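Local coordinates for peridinin-chlorophyll A protein (PDB 2C9E) that probably serves as a water-soluble photosynthetic antenna, holding chlorophyll a and the carotenoid peridinin to capture solar energy in the blue-green range, at residues A[30-33]-A[34-38]; A[116-119]-A[120-123]; A[204-207]-A[208-212]. All coordinates share one frame; numbering follows the deposited sequence.

Contact 1: residues A[30-33]-A[34-38]. With PID (peridinin), chain H.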
loop_
_atom_site.group_PDB
_atom_site.type_symbol
_atom_site.label_atom_id
_atom_site.label_comp_id
_atom_site.label_asym_id
_atom_site.label_seq_id
_atom_site.Cartn_x
_atom_site.Cartn_y
_atom_site.Cartn_z
ATOM N N ALA A 30 -9.370 10.048 2.516
ATOM C CA ALA A 30 -10.183 8.962 1.961
ATOM C C ALA A 30 -10.744 9.389 0.604
ATOM O O ALA A 30 -10.751 8.621 -0.352
ATOM C CB ALA A 30 -11.336 8.596 2.937
ATOM N N LYS A 31 -11.226 10.623 0.538
ATOM C CA LYS A 31 -11.837 11.134 -0.699
ATOM C C LYS A 31 -10.778 11.449 -1.732
ATOM O O LYS A 31 -11.024 11.255 -2.933
ATOM C CB LYS A 31 -12.686 12.399 -0.437
ATOM C CG LYS A 31 -13.795 12.120 0.545
ATOM C CD LYS A 31 -14.519 13.368 1.013
ATOM C CE LYS A 31 -15.749 12.975 1.794
ATOM N NZ LYS A 31 -16.623 14.159 1.885
ATOM N N TYR A 32 -9.611 11.929 -1.297
ATOM C CA TYR A 32 -8.574 12.181 -2.293
ATOM C C TYR A 32 -8.118 10.864 -2.962
ATOM O O TYR A 32 -8.010 10.810 -4.171
ATOM C CB TYR A 32 -7.371 12.863 -1.666
ATOM C CG TYR A 32 -6.159 12.821 -2.533
ATOM C CD1 TYR A 32 -5.961 13.785 -3.527
ATOM C CD2 TYR A 32 -5.217 11.781 -2.410
ATOM C CE1 TYR A 32 -4.862 13.721 -4.390
ATOM C CE2 TYR A 32 -4.098 11.700 -3.289
ATOM C CZ TYR A 32 -3.923 12.676 -4.274
ATOM O OH TYR A 32 -2.821 12.647 -5.134
ATOM N N ILE A 33 -7.862 9.809 -2.185
ATOM C CA ILE A 33 -7.418 8.541 -2.784
ATOM C C ILE A 33 -8.490 7.980 -3.722
ATOM O O ILE A 33 -8.187 7.561 -4.840
ATOM C CB ILE A 33 -7.070 7.489 -1.734
ATOM C CG1 ILE A 33 -5.962 8.005 -0.829
ATOM C CG2 ILE A 33 -6.652 6.202 -2.429
ATOM C CD1 ILE A 33 -5.716 7.200 0.420
ATOM N N ALA A 34 -9.742 8.018 -3.261
ATOM C CA ALA A 34 -10.892 7.566 -4.022
ATOM C C ALA A 34 -11.008 8.248 -5.365
ATOM O O ALA A 34 -11.329 7.577 -6.352
ATOM C CB ALA A 34 -12.143 7.820 -3.256
ATOM N N ASP A 35 -10.773 9.563 -5.416
ATOM C CA ASP A 35 -10.909 10.270 -6.685
ATOM C C ASP A 35 -9.629 10.688 -7.375
ATOM O O ASP A 35 -9.693 11.259 -8.468
ATOM C CB ASP A 35 -11.744 11.551 -6.539
ATOM C CG ASP A 35 -13.121 11.319 -5.921
ATOM O OD1 ASP A 35 -13.745 10.229 -6.098
ATOM O OD2 ASP A 35 -13.585 12.277 -5.256
ATOM N N ALA A 36 -8.470 10.400 -6.788
ATOM C CA ALA A 36 -7.230 10.871 -7.394
ATOM C C ALA A 36 -7.009 10.577 -8.892
ATOM O O ALA A 36 -6.574 11.443 -9.634
ATOM C CB ALA A 36 -6.072 10.377 -6.621
ATOM N N SER A 37 -7.289 9.369 -9.346
ATOM C CA SER A 37 -7.050 9.109 -10.748
ATOM C C SER A 37 -8.121 9.708 -11.664
ATOM O O SER A 37 -7.887 9.850 -12.843
ATOM C CB SER A 37 -6.861 7.602 -10.989
ATOM O OG SER A 37 -8.063 6.927 -10.856
ATOM N N ALA A 38 -9.278 10.078 -11.129
ATOM C CA ALA A 38 -10.349 10.695 -11.926
ATOM C C ALA A 38 -9.823 11.879 -12.709
ATOM O O ALA A 38 -10.129 12.043 -13.891
ATOM C CB ALA A 38 -11.465 11.157 -11.038
HETATM C C1 PID H . -18.273 -13.771 -6.347
HETATM C C2 PID H . -19.429 -14.724 -6.037
HETATM C C3 PID H . -19.043 -16.176 -6.334
HETATM C C4 PID H . -18.608 -16.288 -7.796
HETATM C C5 PID H . -17.354 -15.484 -8.159
HETATM C C6 PID H . -17.274 -14.120 -7.454
HETATM C C7 PID H . -16.610 -13.113 -8.165
HETATM C C8 PID H . -15.517 -12.395 -7.680
HETATM C C9 PID H . -14.829 -11.386 -8.360
HETATM C C10 PID H . -15.062 -10.882 -9.635
HETATM C C11 PID H . -13.850 -10.650 -7.835
HETATM C C12 PID H . -13.490 -9.705 -8.706
HETATM C C13 PID H . -12.614 -8.662 -8.401
HETATM C C14 PID H . -12.203 -7.613 -9.225
HETATM C C15 PID H . -11.348 -6.647 -8.692
HETATM C C16 PID H . -10.888 -5.502 -9.342
HETATM C C17 PID H . -10.053 -4.611 -8.667
HETATM C C18 PID H . -9.602 -3.413 -9.218
HETATM C C19 PID H . -8.776 -2.538 -8.512
HETATM C C20 PID H . -8.387 -1.308 -9.045
HETATM C C21 PID H . -7.589 -0.367 -8.393
HETATM C C22 PID H . -7.377 0.846 -9.042
HETATM C C23 PID H . -6.720 1.888 -8.604
HETATM C C24 PID H . -6.227 3.025 -8.174
HETATM C C25 PID H . -4.762 3.451 -8.360
HETATM C C26 PID H . -4.252 4.306 -7.190
HETATM C C27 PID H . -5.240 5.413 -6.794
HETATM C C28 PID H . -6.531 4.730 -6.333
HETATM C C29 PID H . -7.191 4.024 -7.519
HETATM C C30 PID H . -3.985 7.276 -5.974
HETATM C C31 PID H . -3.533 8.183 -4.827
HETATM C CM1 PID H . -18.622 -12.298 -6.122
HETATM C CM2 PID H . -17.413 -15.329 -9.682
HETATM C CM3 PID H . -16.117 -16.310 -7.793
HETATM C CM4 PID H . -12.636 -7.532 -10.692
HETATM C CM5 PID H . -6.895 -0.677 -7.059
HETATM C CM6 PID H . -3.870 2.216 -8.504
HETATM C CM7 PID H . -4.690 4.292 -9.639
HETATM C CM8 PID H . -8.466 3.319 -7.050
HETATM O O1 PID H . -16.944 -14.214 -6.057
HETATM O O2 PID H . -20.228 -16.966 -6.221
HETATM O O3 PID H . -15.885 -11.296 -10.450
HETATM O O4 PID H . -14.220 -9.830 -9.856
HETATM O O5 PID H . -7.515 5.048 -8.463
HETATM O O6 PID H . -4.788 6.214 -5.690
HETATM O O7 PID H . -3.636 7.512 -7.129
HETATM O O HOH W 1 -8.500 7.520 -7.541
#
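Tyr32 and Ala36 sit one helical turn apart, and the tyrosine ring lies with one face against the alanine methyl. From CB the side chain starts with CG anti to the backbone N (chi1 165°), which swings the ring along the helix over the next turn. Ala36 CB stands over that face, 4.1 Å from the centroid of the Tyr32 ring and 18° off its normal, a CH-pi contact. Ala36 CB is offset toward the phenol end, 3.9 Å from Tyr32 CZ, the ring atom closest to it. On the CE2 side the ring reaches the peridinin, with Tyr32 CE2 3.9 Å from its acetate methyl C31. At the tip, OH is hydrogen-bonded to Pro117 O, which holds the hydroxyl end of the ring in place.

Just past Ala36 the helix kinks. A water takes the place of the bond that Ser37 N would make to the turn before: it donates to Ile33 O (2.7 Å), accepts from Ser37 N (2.9 Å), and makes a further hydrogen bond to peridinin O5. Such a water-bridged kink, with an aromatic packed on an alanine four residues on, here forms one wall of a peridinin pocket in the all-helical pigment-binding fold.

Contact 2: residues A[116-119]-A[120-123]. With DGD (digalactosyl diacyl glycerol (dgdg)), chain G.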
loop_
_atom_site.group_PDB
_atom_site.type_symbol
_atom_site.label_atom_id
_atom_site.label_comp_id
_atom_site.label_asym_id
_atom_site.label_seq_id
_atom_site.Cartn_x
_atom_site.Cartn_y
_atom_site.Cartn_z
ATOM N N PHE A 116 2.070 12.537 -7.110
ATOM C CA PHE A 116 0.626 12.269 -7.172
ATOM C C PHE A 116 -0.221 13.468 -7.613
ATOM O O PHE A 116 0.052 14.580 -7.251
ATOM C CB PHE A 116 0.115 11.746 -5.805
ATOM C CG PHE A 116 0.486 10.314 -5.552
ATOM C CD1 PHE A 116 1.689 9.989 -4.935
ATOM C CD2 PHE A 116 -0.309 9.289 -6.059
ATOM C CE1 PHE A 116 2.103 8.656 -4.843
ATOM C CE2 PHE A 116 0.080 7.970 -5.979
ATOM C CZ PHE A 116 1.280 7.634 -5.381
ATOM N N PRO A 117 -1.248 13.244 -8.437
ATOM C CA PRO A 117 -2.080 14.377 -8.877
ATOM C C PRO A 117 -2.833 15.150 -7.814
ATOM O O PRO A 117 -3.458 14.573 -6.907
ATOM C CB PRO A 117 -3.049 13.741 -9.878
ATOM C CG PRO A 117 -3.082 12.305 -9.463
ATOM C CD PRO A 117 -1.601 12.040 -9.204
ATOM N N GLU A 118 -2.749 16.466 -7.936
ATOM C CA GLU A 118 -3.430 17.393 -7.054
ATOM C C GLU A 118 -3.198 17.167 -5.566
ATOM O O GLU A 118 -4.102 17.332 -4.735
ATOM C CB GLU A 118 -4.911 17.351 -7.349
ATOM C CG GLU A 118 -5.428 18.684 -7.775
ATOM C CD GLU A 118 -5.666 18.765 -9.275
ATOM O OE1 GLU A 118 -6.734 18.262 -9.730
ATOM O OE2 GLU A 118 -4.784 19.322 -9.992
ATOM N N SER A 119 -1.985 16.801 -5.220
ATOM C CA SER A 119 -1.695 16.581 -3.811
ATOM C C SER A 119 -1.665 17.939 -3.083
ATOM O O SER A 119 -1.716 17.977 -1.856
ATOM C CB SER A 119 -0.374 15.840 -3.661
ATOM O OG SER A 119 0.671 16.714 -3.995
ATOM N N ARG A 120 -1.613 19.046 -3.837
ATOM C CA ARG A 120 -1.629 20.402 -3.256
ATOM C C ARG A 120 -2.997 20.834 -2.704
ATOM O O ARG A 120 -3.087 21.521 -1.678
ATOM C CB ARG A 120 -1.211 21.441 -4.294
ATOM C CG ARG A 120 -1.348 22.898 -3.833
ATOM C CD ARG A 120 -0.376 23.753 -4.627
ATOM N NE ARG A 120 -0.994 24.875 -5.341
ATOM C CZ ARG A 120 -1.047 26.129 -4.881
ATOM N NH1 ARG A 120 -0.528 26.451 -3.683
ATOM N NH2 ARG A 120 -1.581 27.077 -5.645
ATOM N N GLU A 121 -4.062 20.472 -3.399
ATOM C CA GLU A 121 -5.401 20.812 -2.938
ATOM C C GLU A 121 -5.689 19.961 -1.685
ATOM O O GLU A 121 -6.413 20.364 -0.805
ATOM C CB GLU A 121 -6.419 20.499 -4.031
ATOM C CG GLU A 121 -6.473 21.457 -5.237
ATOM C CD GLU A 121 -5.118 21.758 -5.952
ATOM O OE1 GLU A 121 -4.275 20.819 -6.191
ATOM O OE2 GLU A 121 -4.926 22.970 -6.300
ATOM N N LEU A 122 -5.109 18.772 -1.604
ATOM C CA LEU A 122 -5.345 17.941 -0.444
ATOM C C LEU A 122 -4.628 18.543 0.733
ATOM O O LEU A 122 -5.182 18.685 1.811
ATOM C CB LEU A 122 -4.827 16.530 -0.673
ATOM C CG LEU A 122 -4.623 15.723 0.609
ATOM C CD1 LEU A 122 -5.964 15.513 1.327
ATOM C CD2 LEU A 122 -3.938 14.396 0.255
ATOM N N GLN A 123 -3.371 18.882 0.533
ATOM C CA GLN A 123 -2.621 19.452 1.629
ATOM C C GLN A 123 -3.322 20.722 2.154
ATOM O O GLN A 123 -3.440 20.928 3.377
ATOM C CB GLN A 123 -1.178 19.714 1.200
ATOM C CG GLN A 123 -0.352 20.183 2.335
ATOM C CD GLN A 123 1.095 19.946 2.094
ATOM O OE1 GLN A 123 1.491 18.859 1.658
ATOM N NE2 GLN A 123 1.921 20.956 2.381
HETATM C C1A DGD G . 4.346 15.090 0.923
HETATM C C2A DGD G . 3.392 13.923 0.857
HETATM C C3A DGD G . 3.671 13.005 -0.382
HETATM C C4A DGD G . 3.014 11.660 -0.242
HETATM C C5A DGD G . 3.826 10.561 -0.898
HETATM C C6A DGD G . 3.102 9.242 -0.937
HETATM C C7A DGD G . 2.921 8.601 0.437
HETATM C C8A DGD G . 1.763 7.523 0.466
HETATM C C9A DGD G . 2.317 6.041 0.634
HETATM C CAA DGD G . 2.252 5.577 2.070
HETATM C CBA DGD G . 2.687 4.138 2.385
HETATM C CCA DGD G . 1.893 2.999 1.746
HETATM C CDA DGD G . 2.430 1.661 2.331
HETATM C CEA DGD G . 1.723 0.389 1.839
HETATM C CFA DGD G . 0.243 0.238 2.311
HETATM C CGA DGD G . 0.133 -0.678 3.544
HETATM C CHA DGD G . -1.184 -0.523 4.301
HETATM C CIA DGD G . -1.674 0.906 4.461
HETATM O O1A DGD G . 4.949 15.387 -0.115
HETATM C C1B DGD G . 4.445 17.899 5.147
HETATM C C2B DGD G . 4.644 17.137 6.431
HETATM C C3B DGD G . 3.513 17.374 7.423
HETATM C C4B DGD G . 3.666 18.725 8.121
HETATM C C5B DGD G . 3.204 18.708 9.557
HETATM C C6B DGD G . 1.965 19.582 9.699
HETATM C C7B DGD G . 0.769 18.786 10.249
HETATM C C8B DGD G . 1.199 17.546 10.982
HETATM C C9B DGD G . 0.592 16.286 10.400
HETATM C CAB DGD G . -0.087 15.498 11.529
HETATM C CBB DGD G . -0.562 14.171 11.071
HETATM C CCB DGD G . -0.324 13.164 12.145
HETATM C CDB DGD G . 0.584 12.047 11.673
HETATM C CEB DGD G . 1.976 12.317 12.095
HETATM C CFB DGD G . 2.706 13.183 11.124
HETATM C CGB DGD G . 2.907 12.480 9.788
HETATM C CHB DGD G . 3.403 13.464 8.736
HETATM C CIB DGD G . 2.267 14.073 7.892
HETATM O O1B DGD G . 3.439 18.636 5.032
HETATM O O1G DGD G . 4.113 16.087 1.742
HETATM C C1G DGD G . 5.071 17.092 1.697
HETATM C C2G DGD G . 4.711 18.060 2.825
HETATM O O2G DGD G . 5.015 17.354 4.095
HETATM C C3G DGD G . 5.544 19.337 2.647
HETATM O O3G DGD G . 4.825 19.980 1.566
HETATM C C1D DGD G . 5.480 21.104 1.023
HETATM C C2D DGD G . 4.886 21.435 -0.390
HETATM O O2D DGD G . 5.152 20.351 -1.283
HETATM C C3D DGD G . 5.596 22.657 -0.922
HETATM O O3D DGD G . 5.088 22.989 -2.230
HETATM C C4D DGD G . 5.480 23.826 0.067
HETATM O O4D DGD G . 4.131 24.250 0.184
HETATM C C5D DGD G . 5.939 23.368 1.436
HETATM O O5D DGD G . 6.267 25.540 2.376
HETATM C C6D DGD G . 5.477 24.372 2.467
HETATM O O6D DGD G . 5.262 22.203 1.898
HETATM C C1E DGD G . 5.435 26.712 2.350
HETATM C C2E DGD G . 6.109 27.769 1.491
HETATM O O2E DGD G . 6.234 27.275 0.139
HETATM C C3E DGD G . 7.526 28.017 2.112
HETATM O O3E DGD G . 8.190 29.084 1.424
HETATM C C4E DGD G . 7.336 28.382 3.581
HETATM O O4E DGD G . 6.473 29.515 3.657
HETATM C C5E DGD G . 6.641 27.195 4.279
HETATM O O6E DGD G . 5.340 27.223 3.700
HETATM C C6E DGD G . 6.514 27.450 5.787
HETATM O O5E DGD G . 7.770 27.272 6.449
#
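Ser119 and Gln123 are joined by a backbone hydrogen bond where a type II beta turn, Phe116 to Ser119, runs into helix 119-128. Glu118 holds the N-cap position, and its positive phi (52°) suits the third residue of that turn. Arg120, first in the walk, contributes little, its guanidinium leading away from the turn.

Glu121 comes next, and its backbone N makes a weak bond to Glu118 O at 3.4 Å. The two carboxylates come near each other as like charges, Glu118 OE2 lying 4.1 Å from Glu121 OE1, but the arrangement of both side chains is doubtful because Glu121 OE1 is modelled too near Glu118 CG.

Leu122 CB lies 3.6 Å from Ser119 O, and its branched end turns to the buried side, against Ala28, Ile29 and Tyr32 and a chlorophyll.

Gln123 N closes the first turn with its bond to Ser119 O, 3.0 Å long. Its side chain, anti at chi1 (-175°) and extended beyond CG, carries the amide out to the galactolipid, where Gln123 NE2 donates to the glycosidic oxygen O3G of that lipid at 3.2 Å. The same nitrogen is hydrogen-bonded to O1 of a peridinin. With a leucine in its place, lipid and carotenoid would probably each lose the hydrogen bond they receive here.

Two acceptors on NE2 probably restrict the rotation of the amide, and through them this one side chain ties a pigment and a lipid to the first turn of the helix.

Contact 3: residues A[204-207]-A[208-212]. With CLA (chlorophyll a), chain C.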
loop_
_atom_site.group_PDB
_atom_site.type_symbol
_atom_site.label_atom_id
_atom_site.label_comp_id
_atom_site.label_asym_id
_atom_site.label_seq_id
_atom_site.Cartn_x
_atom_site.Cartn_y
_atom_site.Cartn_z
ATOM N N SER A 204 -13.199 2.691 -5.830
ATOM C CA SER A 204 -13.120 4.049 -5.333
ATOM C C SER A 204 -14.160 4.258 -4.263
ATOM O O SER A 204 -13.871 4.831 -3.196
ATOM C CB SER A 204 -13.351 5.079 -6.448
ATOM O OG SER A 204 -12.212 5.115 -7.274
ATOM N N LYS A 205 -15.383 3.798 -4.531
ATOM C CA LYS A 205 -16.396 4.017 -3.529
ATOM C C LYS A 205 -16.024 3.313 -2.219
ATOM O O LYS A 205 -16.217 3.901 -1.153
ATOM C CB LYS A 205 -17.788 3.619 -4.042
ATOM C CG LYS A 205 -18.933 3.887 -3.042
ATOM C CD LYS A 205 -18.844 5.231 -2.246
ATOM C CE LYS A 205 -19.559 6.463 -2.892
ATOM N NZ LYS A 205 -18.875 7.153 -4.066
ATOM N N TYR A 206 -15.452 2.102 -2.305
ATOM C CA TYR A 206 -15.035 1.346 -1.114
ATOM C C TYR A 206 -13.990 2.143 -0.315
ATOM O O TYR A 206 -14.126 2.361 0.902
ATOM C CB TYR A 206 -14.453 -0.006 -1.536
ATOM C CG TYR A 206 -14.099 -0.888 -0.362
ATOM C CD1 TYR A 206 -15.085 -1.551 0.346
ATOM C CD2 TYR A 206 -12.778 -0.965 0.114
ATOM C CE1 TYR A 206 -14.791 -2.266 1.518
ATOM C CE2 TYR A 206 -12.463 -1.692 1.291
ATOM C CZ TYR A 206 -13.481 -2.334 1.980
ATOM O OH TYR A 206 -13.182 -3.068 3.113
ATOM N N ILE A 207 -12.957 2.621 -1.007
ATOM C CA ILE A 207 -11.919 3.395 -0.363
ATOM C C ILE A 207 -12.481 4.664 0.298
ATOM O O ILE A 207 -12.097 5.030 1.413
ATOM C CB ILE A 207 -10.841 3.780 -1.400
ATOM C CG1 ILE A 207 -10.085 2.507 -1.853
ATOM C CG2 ILE A 207 -9.949 4.889 -0.850
ATOM C CD1 ILE A 207 -9.107 2.755 -3.014
ATOM N N GLU A 208 -13.391 5.340 -0.384
ATOM C CA GLU A 208 -13.999 6.560 0.149
ATOM C C GLU A 208 -14.877 6.393 1.412
ATOM O O GLU A 208 -14.853 7.226 2.359
ATOM C CB GLU A 208 -14.886 7.184 -0.922
ATOM C CG GLU A 208 -15.372 8.547 -0.552
ATOM C CD GLU A 208 -16.528 9.046 -1.409
ATOM O OE1 GLU A 208 -16.621 8.720 -2.628
ATOM O OE2 GLU A 208 -17.340 9.799 -0.849
ATOM N N THR A 209 -15.640 5.307 1.441
ATOM C CA THR A 209 -16.603 5.115 2.516
ATOM C C THR A 209 -16.464 3.918 3.431
ATOM O O THR A 209 -17.131 3.878 4.449
ATOM C CB THR A 209 -18.018 4.985 1.919
ATOM O OG1 THR A 209 -18.037 3.785 1.134
ATOM C CG2 THR A 209 -18.388 6.183 0.968
ATOM N N ALA A 210 -15.649 2.934 3.083
ATOM C CA ALA A 210 -15.569 1.719 3.879
ATOM C C ALA A 210 -15.210 1.904 5.334
ATOM O O ALA A 210 -15.924 1.474 6.234
ATOM C CB ALA A 210 -14.599 0.740 3.236
ATOM N N SER A 211 -14.087 2.541 5.580
ATOM C CA SER A 211 -13.652 2.727 6.948
ATOM C C SER A 211 -14.658 3.451 7.826
ATOM O O SER A 211 -14.935 3.026 8.950
ATOM C CB SER A 211 -12.324 3.495 6.972
ATOM O OG SER A 211 -11.848 3.699 8.288
ATOM N N ALA A 212 -15.193 4.557 7.331
ATOM C CA ALA A 212 -16.126 5.330 8.152
ATOM C C ALA A 212 -17.236 4.455 8.747
ATOM O O ALA A 212 -17.674 4.711 9.852
ATOM C CB ALA A 212 -16.713 6.447 7.350
HETATM MG MG CLA C . -2.676 -6.198 -6.182
HETATM C CHA CLA C . -5.028 -8.434 -4.833
HETATM C CHB CLA C . -5.249 -4.491 -7.743
HETATM C CHC CLA C . -0.572 -3.486 -6.732
HETATM C CHD CLA C . -0.380 -7.482 -3.880
HETATM N NA CLA C . -4.826 -6.527 -6.406
HETATM C C1A CLA C . -5.578 -7.516 -5.755
HETATM C C2A CLA C . -7.046 -7.340 -6.076
HETATM C C3A CLA C . -7.060 -6.264 -7.152
HETATM C C4A CLA C . -5.648 -5.679 -7.116
HETATM C CMA CLA C . -7.299 -6.909 -8.526
HETATM C CAA CLA C . -7.835 -6.882 -4.844
HETATM C CBA CLA C . -9.346 -6.920 -5.056
HETATM C CGA CLA C . -10.116 -6.265 -3.918
HETATM O O1A CLA C . -11.343 -6.181 -4.008
HETATM O O2A CLA C . -9.443 -5.719 -2.727
HETATM N NB CLA C . -2.843 -4.381 -7.178
HETATM C C1B CLA C . -3.992 -3.913 -7.781
HETATM C C2B CLA C . -3.668 -2.746 -8.553
HETATM C C3B CLA C . -2.354 -2.438 -8.308
HETATM C C4B CLA C . -1.844 -3.452 -7.364
HETATM C CMB CLA C . -4.621 -1.990 -9.554
HETATM C CAB CLA C . -1.883 -1.259 -9.032
HETATM C CBB CLA C . -0.612 -0.846 -8.907
HETATM N NC CLA C . -0.803 -5.596 -5.429
HETATM C C1C CLA C . -0.092 -4.481 -5.835
HETATM C C2C CLA C . 1.245 -4.549 -5.255
HETATM C C3C CLA C . 1.293 -5.653 -4.470
HETATM C C4C CLA C . -0.005 -6.308 -4.561
HETATM C CMC CLA C . 2.405 -3.570 -5.457
HETATM C CAC CLA C . 2.463 -6.149 -3.648
HETATM C CBC CLA C . 3.384 -7.120 -4.482
HETATM N ND CLA C . -2.670 -7.594 -4.700
HETATM C C1D CLA C . -1.639 -8.108 -3.962
HETATM C C2D CLA C . -1.987 -9.398 -3.429
HETATM C C3D CLA C . -3.283 -9.567 -3.731
HETATM C C4D CLA C . -3.696 -8.446 -4.502
HETATM C CMD CLA C . -1.040 -10.341 -2.603
HETATM C CAD CLA C . -4.454 -10.380 -3.523
HETATM O OBD CLA C . -4.576 -11.560 -3.145
HETATM C CBD CLA C . -5.654 -9.595 -4.013
HETATM C CGD CLA C . -6.457 -10.524 -4.897
HETATM O O1D CLA C . -6.258 -10.535 -6.111
HETATM O O2D CLA C . -7.350 -11.373 -4.331
HETATM C CED CLA C . -7.930 -12.301 -5.074
HETATM C C1 CLA C . -10.292 -5.120 -1.713
HETATM C C2 CLA C . -9.450 -4.672 -0.699
HETATM C C3 CLA C . -9.589 -4.706 0.684
HETATM C C4 CLA C . -10.859 -5.291 1.413
HETATM C C5 CLA C . -8.470 -4.154 1.658
HETATM C C6 CLA C . -7.248 -3.483 0.955
HETATM C C7 CLA C . -6.096 -3.156 1.940
HETATM C C8 CLA C . -4.815 -2.552 1.305
HETATM C C9 CLA C . -3.637 -2.631 2.304
HETATM C C10 CLA C . -5.099 -1.075 0.942
HETATM C C11 CLA C . -3.858 -0.207 0.614
HETATM C C12 CLA C . -4.257 1.142 0.010
HETATM C C13 CLA C . -5.256 1.987 0.815
HETATM C C14 CLA C . -5.986 3.030 -0.004
HETATM C C15 CLA C . -4.523 2.651 1.988
HETATM C C16 CLA C . -3.473 3.697 1.650
HETATM C C17 CLA C . -2.631 3.948 2.869
HETATM C C18 CLA C . -1.626 5.088 2.755
HETATM C C19 CLA C . -0.861 5.222 4.046
HETATM C C20 CLA C . -2.343 6.391 2.460
HETATM O O HOH W 2 -12.145 4.212 3.927
HETATM O O HOH W 3 -1.889 -7.171 -7.904
#
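Helix 201-213 turns one side to the pigments of this all-helical antenna fold, and here Lys205 and Tyr206 on one turn meet Glu208, Thr209 and Ala210 on the next.

Tyr206 packs inward by a CH-pi contact: Ala210 CB sits almost centrally over one ring face, 3.5 Å from the centroid of the Tyr206 ring. The tip continues to the chlorophyll, with Tyr206 OH 3.6 Å from C4, a methyl of its phytyl tail; the hydroxyl itself is hydrogen-bonded to Pro291 O. Tyr206 O is modelled too close to Ala210 CB, so its bond to Ala210 N, and the exact closeness of the methyl to the ring, are less sure.

On the outer side, Lys205 O is gripped twice by Thr209. Thr209 OG1, placed between its own N and carbonyl carbon (chi1 65°), folds back to Lys205 O at 2.9 Å from above the carbonyl plane, while Thr209 N takes the same oxygen at 3.0 Å. The lysine chain is bent along its length, which presses Lys205 CD to within a tight 3.4 Å of Thr209 CG2. That curl brings Lys205 NZ to Glu208 OE1 at 3.1 Å in a salt bridge, the ammonium standing 43° out of the carboxylate plane.

Beyond Ala210 the helix kinks, and a water fills the break, donating to Ile207 O at 2.6 Å and accepting from Ser211 N at 3.0 Å.

In the fold
Contacts 1, 2 and 3 follow one another along the chain, and contact 1 is the middle piece in space: its centre is about 10 Å from each of the others, whereas the centres of contacts 2 and 3 are about 19 Å apart, with nearest atoms about 11 Å apart. Helix 28-39 therefore faces two ways. Toward 116-119 it packs within the first of two related sequence regions, with Tyr32 CE1 3.7 Å from Glu118 O. Toward helix 201-213 it meets the second region, where Ala34 O probably receives a hydrogen bond from Ser204 OG (2.8 Å). Helices 28-39 and 201-213, one from each region, thus meet where both border bound chlorophyll and peridinin.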